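Transcriptional regulator (Rhodococcus jostii, PDB 5CYV) binds p-coumaroyl-CoA and probably DNA, as a MarR-family transcriptional regulator linked to p-hydroxycinnamate metabolism. Local coordinates at residues L43-A46 and C47-A50. Residues are numbered along the deposited sequence; the frame is centred on the assembly and turned at random.
Sequences LVLA and CEQA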
loop_
_atom_site.group_PDB
_atom_site.type_symbol
_atom_site.label_atom_id
_atom_site.label_comp_id
_atom_site.label_asym_id
_atom_site.label_seq_id
_atom_site.Cartn_x
_atom_site.Cartn_y
_atom_site.Cartn_z
ATOM N N LEU B 43 -17.744 -4.413 1.989
ATOM C CA LEU B 43 -18.899 -4.774 1.145
ATOM C C LEU B 43 -18.554 -5.994 0.268
ATOM O O LEU B 43 -19.349 -6.960 0.152
ATOM C CB LEU B 43 -19.337 -3.554 0.333
ATOM C CG LEU B 43 -20.518 -3.884 -0.590
ATOM C CD1 LEU B 43 -21.740 -4.349 0.219
ATOM C CD2 LEU B 43 -20.896 -2.628 -1.387
ATOM N N VAL B 44 -17.365 -5.980 -0.360
ATOM C CA VAL B 44 -16.959 -7.080 -1.211
ATOM C C VAL B 44 -16.886 -8.362 -0.390
ATOM O O VAL B 44 -17.391 -9.434 -0.794
ATOM C CB VAL B 44 -15.632 -6.768 -1.830
ATOM C CG1 VAL B 44 -14.995 -8.043 -2.429
ATOM C CG2 VAL B 44 -15.855 -5.712 -2.907
ATOM N N LEU B 45 -16.307 -8.256 0.807
ATOM C CA LEU B 45 -16.126 -9.480 1.608
ATOM C C LEU B 45 -17.465 -10.020 2.105
ATOM O O LEU B 45 -17.645 -11.247 2.175
ATOM C CB LEU B 45 -15.163 -9.220 2.792
ATOM C CG LEU B 45 -13.721 -8.985 2.328
ATOM C CD1 LEU B 45 -12.903 -8.388 3.469
ATOM C CD2 LEU B 45 -13.044 -10.244 1.849
ATOM N N ALA B 46 -18.415 -9.153 2.365
ATOM C CA ALA B 46 -19.749 -9.614 2.741
ATOM C C ALA B 46 -20.426 -10.306 1.563
ATOM O O ALA B 46 -21.085 -11.326 1.746
ATOM C CB ALA B 46 -20.592 -8.451 3.237
ATOM N N CYS B 47 -20.264 -9.714 0.373
ATOM C CA CYS B 47 -20.971 -10.278 -0.800
ATOM C C CYS B 47 -20.442 -11.669 -1.172
ATOM O O CYS B 47 -21.143 -12.451 -1.820
ATOM C CB CYS B 47 -20.870 -9.326 -1.987
ATOM S SG CYS B 47 -21.915 -7.847 -1.787
ATOM N N GLU B 48 -19.173 -11.946 -0.830
ATOM C CA GLU B 48 -18.589 -13.232 -1.194
ATOM C C GLU B 48 -19.277 -14.416 -0.514
ATOM O O GLU B 48 -19.065 -15.536 -0.941
ATOM C CB GLU B 48 -17.102 -13.275 -0.863
ATOM C CG GLU B 48 -16.320 -12.379 -1.802
ATOM C CD GLU B 48 -14.829 -12.242 -1.426
ATOM O OE1 GLU B 48 -14.370 -12.880 -0.435
ATOM O OE2 GLU B 48 -14.131 -11.489 -2.180
ATOM N N GLN B 49 -20.049 -14.171 0.556
ATOM C CA GLN B 49 -20.682 -15.222 1.323
ATOM C C GLN B 49 -22.173 -15.127 1.106
ATOM O O GLN B 49 -22.729 -14.023 1.086
ATOM C CB GLN B 49 -20.371 -15.054 2.820
ATOM C CG GLN B 49 -18.864 -14.806 3.086
ATOM C CD GLN B 49 -18.041 -16.015 2.654
ATOM O OE1 GLN B 49 -18.530 -17.157 2.706
ATOM N NE2 GLN B 49 -16.812 -15.792 2.237
ATOM N N ALA B 50 -22.833 -16.262 1.056
ATOM C CA ALA B 50 -24.276 -16.248 0.887
ATOM C C ALA B 50 -24.987 -15.714 2.099
ATOM O O ALA B 50 -25.935 -14.936 1.983
ATOM C CB ALA B 50 -24.786 -17.664 0.562
HETATM O O HOH W 1 -15.508 -13.041 2.197
#
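Glu48 has its CG beside the backbone N (chi1 -71°) and runs extended from there, which carries its carboxylate back over the last turn of the helix to Val44 and Leu45. OE2 of Glu48 lies 3.6 Å from CG1 of Val44, the two side chains crossing at a slant, and OE1 of Glu48 lies 3.7 Å from CD2 of Leu45, which points the same way alongside. A glutamate suits this place by its reach: the extended chain is long enough to lie along the turn and bring the acid to polar partners. One is a water that donates to OE1 of Glu48 and to O of Leu45 (2.8 Å) and accepts from NE2 of Gln49, whose chain, bent at chi2 (-64°), folds back to meet it. The other is the backbone N of Leu7 in the second subunit, bound to OE2. An alanine in place of Glu48 would probably deprive that N-H of its acceptor and leave the water with one fewer partner. Small Cys47 fits the buried side, SG packing 4.0 Å from CD1 of Leu43. Helical bonds run from Cys47 N to Leu43 O (2.9 Å) and from Glu48 N to Val44 O (3.1 Å); then Gln49 N turns to Ala46 O (3.3 Å), approaching above the carbonyl plane as the chain leaves the helix. This is a helix C-terminus entering the loop before helix 55-62 of the MarR-type winged helix-turn-helix region. Arg103 of helix 100-121 binds the carbonyls of Cys47 and Gln49, Leu45 meets Val58 and Thr61 of helix 55-62, and Leu7 of the second subunit packs on Val44 and Leu45.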